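Local coordinates for DUF411 domain-containing protein (Pseudomonas aeruginosa, PDB 6WIS) that binds a cysteine-bridged cluster of four copper ions and probably serves in bacterial copper resistance, at residues I20-A25 and G96-D101; C54-I59 and F63-V68. All coordinates share one frame; numbering follows the deposited sequence.

Interaction 1. Residues I20-A25 and G96-D101; sequences IKHLEA and GMEMGD. With ZN (zinc ion), chain J; ZN (zinc ion), chain M; CU (copper (II) ion), chain F.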
loop_
_atom_site.group_PDB
_atom_site.type_symbol
_atom_site.label_atom_id
_atom_site.label_comp_id
_atom_site.label_asym_id
_atom_site.label_seq_id
_atom_site.Cartn_x
_atom_site.Cartn_y
_atom_site.Cartn_z
ATOM N N ILE A 20 6.142 4.561 5.884
ATOM C CA ILE A 20 5.470 4.749 7.167
ATOM C C ILE A 20 5.645 6.190 7.656
ATOM O O ILE A 20 4.705 6.801 8.184
ATOM C CB ILE A 20 5.995 3.716 8.178
ATOM C CG1 ILE A 20 5.471 2.325 7.805
ATOM C CG2 ILE A 20 5.647 4.119 9.608
ATOM C CD1 ILE A 20 6.056 1.185 8.659
ATOM N N LYS A 21 6.829 6.777 7.443
ATOM C CA LYS A 21 7.046 8.142 7.923
ATOM C C LYS A 21 6.230 9.151 7.126
ATOM O O LYS A 21 5.720 10.112 7.699
ATOM C CB LYS A 21 8.545 8.477 7.911
ATOM C CG LYS A 21 9.288 7.813 9.078
ATOM C CD LYS A 21 10.802 8.024 9.071
ATOM C CE LYS A 21 11.159 9.480 9.343
ATOM N NZ LYS A 21 12.620 9.708 9.580
ATOM N N HIS A 22 6.041 8.918 5.821
ATOM C CA HIS A 22 5.160 9.764 5.014
ATOM C C HIS A 22 3.705 9.663 5.468
ATOM O O HIS A 22 2.972 10.665 5.457
ATOM C CB HIS A 22 5.263 9.377 3.528
ATOM C CG HIS A 22 6.540 9.798 2.871
ATOM N ND1 HIS A 22 6.595 10.800 1.929
ATOM C CD2 HIS A 22 7.809 9.342 3.006
ATOM C CE1 HIS A 22 7.839 10.944 1.511
ATOM N NE2 HIS A 22 8.596 10.077 2.153
ATOM N N LEU A 23 3.251 8.456 5.821
ATOM C CA LEU A 23 1.895 8.303 6.341
ATOM C C LEU A 23 1.724 9.059 7.647
ATOM O O LEU A 23 0.722 9.754 7.845
ATOM C CB LEU A 23 1.547 6.819 6.545
ATOM C CG LEU A 23 1.507 5.926 5.300
ATOM C CD1 LEU A 23 1.027 4.541 5.674
ATOM C CD2 LEU A 23 0.616 6.524 4.224
ATOM N N GLU A 24 2.681 8.903 8.565
ATOM C CA GLU A 24 2.629 9.603 9.846
ATOM C C GLU A 24 2.568 11.113 9.653
ATOM O O GLU A 24 1.783 11.802 10.319
ATOM C CB GLU A 24 3.843 9.225 10.694
ATOM C CG GLU A 24 3.849 7.781 11.096
ATOM C CD GLU A 24 5.034 7.438 11.960
ATOM O OE1 GLU A 24 6.126 8.011 11.745
ATOM O OE2 GLU A 24 4.870 6.591 12.859
ATOM N N ALA A 25 3.414 11.647 8.765
ATOM C CA ALA A 25 3.358 13.061 8.408
ATOM C C ALA A 25 2.045 13.438 7.745
ATOM O O ALA A 25 1.748 14.630 7.625
ATOM C CB ALA A 25 4.520 13.436 7.479
ATOM N N GLY A 96 8.055 7.080 -0.189
ATOM C CA GLY A 96 8.925 6.148 0.497
ATOM C C GLY A 96 9.945 5.478 -0.396
ATOM O O GLY A 96 10.883 4.866 0.119
HETATM N N MSE A 97 9.812 5.615 -1.710
HETATM C CA MSE A 97 10.754 5.083 -2.702
HETATM C C MSE A 97 11.331 6.245 -3.527
HETATM O O MSE A 97 11.829 6.058 -4.625
HETATM C CB MSE A 97 10.058 4.074 -3.631
HETATM C CG MSE A 97 10.049 2.557 -3.147
HETATM SE SE MSE A 97 11.868 1.805 -2.951
HETATM C CE MSE A 97 12.350 2.023 -4.855
ATOM N N GLU A 98 11.252 7.473 -3.029
ATOM C CA GLU A 98 11.635 8.592 -3.882
ATOM C C GLU A 98 13.157 8.761 -3.873
ATOM O O GLU A 98 13.806 8.667 -2.821
ATOM C CB GLU A 98 10.921 9.875 -3.455
ATOM C CG GLU A 98 11.465 10.559 -2.256
ATOM C CD GLU A 98 11.052 9.921 -0.944
ATOM O OE1 GLU A 98 10.351 8.872 -0.903
ATOM O OE2 GLU A 98 11.462 10.514 0.058
HETATM N N MSE A 99 13.729 8.954 -5.057
HETATM C CA MSE A 99 15.176 9.111 -5.194
HETATM C C MSE A 99 15.513 10.174 -6.249
HETATM O O MSE A 99 16.007 9.842 -7.335
HETATM C CB MSE A 99 15.814 7.768 -5.577
HETATM C CG MSE A 99 15.580 6.666 -4.559
HETATM SE SE MSE A 99 16.356 4.972 -4.993
HETATM C CE MSE A 99 15.563 4.007 -3.538
ATOM N N GLY A 100 15.218 11.431 -5.958
ATOM C CA GLY A 100 15.525 12.505 -6.896
ATOM C C GLY A 100 14.391 12.789 -7.865
ATOM O O GLY A 100 13.223 12.464 -7.628
ATOM N N ASP A 101 14.753 13.410 -8.989
ATOM C CA ASP A 101 13.739 13.835 -9.950
ATOM C C ASP A 101 13.077 12.655 -10.660
ATOM O O ASP A 101 11.956 12.797 -11.153
ATOM C CB ASP A 101 14.354 14.802 -10.981
ATOM C CG ASP A 101 14.431 16.244 -10.469
ATOM O OD1 ASP A 101 13.365 16.873 -10.266
ATOM O OD2 ASP A 101 15.555 16.758 -10.261
HETATM ZN ZN ZN J . 10.581 9.715 2.014
HETATM ZN ZN ZN M . 7.275 5.954 13.308
HETATM CU CU CU F . 11.899 -0.426 -2.054
#
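His-22 and Glu-98 meet through a zinc ion rather than through each other. The imidazole reaches the metal with NE2, 2.0 Å from zinc, and the Glu-98 side chain approaches from the other direction and offers OE2, 2.3 Å from the same ion. The second oxygen, Glu-98 OE1, stands 3.0 Å from zinc, so one oxygen dominates. Histidine suits a helix surface here, presenting a neutral nitrogen donor on a short rigid arm, while glutamate offers a carboxylate oxygen whose negative charge probably helps to offset that of the zinc. The ring and carboxylate planes are turned 76° apart. Asp-18 also binds this zinc.

No hydrogen bond joins the two segments directly. Gly-96 N lies over one face of the His-22 ring, toward its rim, and donates a weak hydrogen bond to Glu-98 OE1 at 3.0 Å. The carboxylate can fold back toward that amide because CG of Glu-98 sits between the backbone N and the carbonyl carbon (chi1 78°) and the chain bends again at chi2. With phi at 87°, Gly-96 adopts a backbone shape in which a side chain would press on the preceding carbonyl oxygen.

Glu-24 OE2 lies 2.5 Å from a second zinc. Selenomethionine Met-97 starts its side chain away from residues 20-25, then bends at chi2 and chi3, and its SE lies 2.4 Å from a copper ion also bound by Cys-15 and Met-90. Zinc held between a helix and a distant loop, with the i, i+4 pair Asp-18 and His-22 on the helical side, makes this a surface metal site bordering the copper cluster.

Interaction 2. Residues C54-I59 and F63-V68; sequences CHTGVI and FVEGHV. With CU (copper (II) ion), chain C; CU (copper (II) ion), chain D.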
loop_
_atom_site.group_PDB
_atom_site.type_symbol
_atom_site.label_atom_id
_atom_site.label_comp_id
_atom_site.label_asym_id
_atom_site.label_seq_id
_atom_site.Cartn_x
_atom_site.Cartn_y
_atom_site.Cartn_z
ATOM N N CYS A 54 6.589 -4.863 -1.227
ATOM C CA CYS A 54 7.495 -5.088 -0.100
ATOM C C CYS A 54 6.814 -4.979 1.268
ATOM O O CYS A 54 7.433 -5.302 2.296
ATOM C CB CYS A 54 8.636 -4.066 -0.188
ATOM S SG CYS A 54 7.950 -2.393 -0.497
ATOM N N HIS A 55 5.580 -4.487 1.323
ATOM C CA HIS A 55 4.873 -4.401 2.597
ATOM C C HIS A 55 3.373 -4.455 2.324
ATOM O O HIS A 55 2.928 -4.198 1.209
ATOM C CB HIS A 55 5.232 -3.111 3.355
ATOM C CG HIS A 55 4.783 -1.856 2.659
ATOM N ND1 HIS A 55 5.657 -0.989 2.036
ATOM C CD2 HIS A 55 3.544 -1.331 2.474
ATOM C CE1 HIS A 55 4.983 0.017 1.503
ATOM N NE2 HIS A 55 3.695 -0.176 1.735
ATOM N N THR A 56 2.595 -4.767 3.358
ATOM C CA THR A 56 1.139 -4.850 3.246
ATOM C C THR A 56 0.535 -4.127 4.443
ATOM O O THR A 56 0.805 -4.509 5.584
ATOM C CB THR A 56 0.646 -6.299 3.210
ATOM O OG1 THR A 56 1.315 -7.023 2.159
ATOM C CG2 THR A 56 -0.866 -6.326 2.955
ATOM N N GLY A 57 -0.241 -3.061 4.187
ATOM C CA GLY A 57 -0.967 -2.367 5.237
ATOM C C GLY A 57 -2.418 -2.830 5.302
ATOM O O GLY A 57 -2.939 -3.377 4.330
ATOM N N VAL A 58 -3.058 -2.637 6.459
ATOM C CA VAL A 58 -4.477 -2.971 6.631
ATOM C C VAL A 58 -5.157 -1.790 7.294
ATOM O O VAL A 58 -4.739 -1.352 8.377
ATOM C CB VAL A 58 -4.708 -4.247 7.467
ATOM C CG1 VAL A 58 -6.210 -4.626 7.429
ATOM C CG2 VAL A 58 -3.872 -5.416 6.923
ATOM N N ILE A 59 -6.200 -1.265 6.659
ATOM C CA ILE A 59 -6.915 -0.134 7.241
ATOM C C ILE A 59 -8.400 -0.408 7.079
ATOM O O ILE A 59 -8.864 -0.663 5.963
ATOM C CB ILE A 59 -6.530 1.228 6.617
ATOM C CG1 ILE A 59 -7.386 2.355 7.229
ATOM C CG2 ILE A 59 -6.646 1.223 5.067
ATOM C CD1 ILE A 59 -6.713 3.745 7.164
ATOM N N PHE A 63 -6.877 -3.882 2.262
ATOM C CA PHE A 63 -5.419 -3.980 2.181
ATOM C C PHE A 63 -4.833 -2.835 1.356
ATOM O O PHE A 63 -5.468 -2.300 0.447
ATOM C CB PHE A 63 -4.954 -5.337 1.613
ATOM C CG PHE A 63 -5.306 -5.587 0.154
ATOM C CD1 PHE A 63 -4.581 -4.994 -0.872
ATOM C CD2 PHE A 63 -6.312 -6.490 -0.176
ATOM C CE1 PHE A 63 -4.892 -5.245 -2.186
ATOM C CE2 PHE A 63 -6.619 -6.759 -1.486
ATOM C CZ PHE A 63 -5.914 -6.141 -2.495
ATOM N N VAL A 64 -3.599 -2.473 1.690
ATOM C CA VAL A 64 -2.855 -1.390 1.046
ATOM C C VAL A 64 -1.512 -2.020 0.707
ATOM O O VAL A 64 -0.689 -2.237 1.597
ATOM C CB VAL A 64 -2.677 -0.170 1.960
ATOM C CG1 VAL A 64 -1.825 0.911 1.267
ATOM C CG2 VAL A 64 -4.078 0.411 2.409
ATOM N N GLU A 65 -1.319 -2.393 -0.550
ATOM C CA GLU A 65 -0.152 -3.162 -0.960
ATOM C C GLU A 65 0.873 -2.211 -1.559
ATOM O O GLU A 65 0.606 -1.562 -2.573
ATOM C CB GLU A 65 -0.542 -4.246 -1.968
ATOM C CG GLU A 65 0.611 -5.160 -2.380
ATOM C CD GLU A 65 1.084 -6.065 -1.243
ATOM O OE1 GLU A 65 0.358 -6.130 -0.230
ATOM O OE2 GLU A 65 2.172 -6.710 -1.356
ATOM N N GLY A 66 2.026 -2.109 -0.927
ATOM C CA GLY A 66 3.068 -1.286 -1.509
ATOM C C GLY A 66 2.945 0.211 -1.235
ATOM O O GLY A 66 2.253 0.688 -0.318
ATOM N N HIS A 67 3.672 0.965 -2.052
ATOM C CA HIS A 67 3.899 2.391 -1.813
ATOM C C HIS A 67 2.739 3.248 -2.340
ATOM O O HIS A 67 2.902 4.114 -3.197
ATOM C CB HIS A 67 5.242 2.776 -2.423
ATOM C CG HIS A 67 6.409 2.192 -1.681
ATOM N ND1 HIS A 67 7.057 2.869 -0.669
ATOM C CD2 HIS A 67 6.998 0.978 -1.754
ATOM C CE1 HIS A 67 8.002 2.101 -0.158
ATOM N NE2 HIS A 67 7.988 0.944 -0.794
ATOM N N VAL A 68 1.550 2.993 -1.787
ATOM C CA VAL A 68 0.345 3.770 -2.138
ATOM C C VAL A 68 0.421 5.147 -1.485
ATOM O O VAL A 68 0.650 5.235 -0.265
ATOM C CB VAL A 68 -0.918 3.039 -1.679
ATOM C CG1 VAL A 68 -2.163 3.848 -2.100
ATOM C CG2 VAL A 68 -0.992 1.578 -2.234
HETATM CU CU CU C . 7.657 -1.795 1.660
HETATM CU CU CU D . 9.347 -0.587 -0.294
#
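Gly-57 and Val-64 pair at the middle of an antiparallel beta hairpin, strands 55-59 and 62-65 of the mixed sheet, and Cys-54, His-55 and His-67 gather copper at its open end. In this hydrogen-bonded pair Gly-57 N reaches Val-64 O at 2.8 Å, nearly straight at 172°, and Val-64 N returns a bond to Gly-57 O. Gly-66 N continues the pairing to His-55 O. Positive phi gives Gly-66 a shape in which a CB would press on the preceding carbonyl O, and its CA makes a CH-pi contact over the face of the His-55 ring, 3.9 Å from the centroid. Strand 4-9 flanks the hairpin through Thr-56 and Val-58, and strand 84-86 through Phe-63.

On the face of the sheet that carries Thr-56 and Glu-65, a non-hydrogen-bonded pair, Thr-56 OG1 gives its hydrogen to Glu-65 OE1 at 2.7 Å, on the syn side and close to the carboxylate plane. Glu-65 leaves the strand with CG anti to the backbone N (chi1 -176°), then bends at chi2 to swing its acid toward Thr-56. Lys-42 forms a salt bridge with Glu-65 OE2 and a hydrogen bond with Thr-56 OG1, which probably helps to offset the buried acid's charge; Ser-53 N also bonds OE2. Ile-59 CG2 touches Val-64 CG2, and helix 70-77 covers both side chains.

Thiolate sulfur can bridge, and Cys-54 SG lies 2.3 Å from each of two copper ions; His-55 ND1 joins one and His-67 NE2 the other, Cys-16 and Cys-15 completing the respective sites. The imidazoles pack edge-to-face, planes at 71°, with His-55 CE1 over the centre of the His-67 ring. Pro-95 O accepts a hydrogen bond from His-67 ND1, while His-55 NE2 makes a weak one to Gly-66 O, 2.7 Å away.

Overall arrangement
Interaction 2 is buried near the middle of the chain, whereas interaction 1 lies toward the surface, about 14 Å away between centres. The hairpin in residues 54-59 and 63-68 is held by regular backbone bonds and side-chain packing, with metal at one end; residues 20-25 and 96-101 are joined chiefly by a shared zinc. That zinc takes carboxylate and imidazole, the coppers of interaction 2 thiolate and imidazole, and Met-97 adds a selenium ligand to another copper of the cluster. The two meet where Met-97 CG packs 3.5 Å from His-67 NE2. Helix 14-24 also links them, its Cys-15 binding one copper with His-67 and a different one with Met-97.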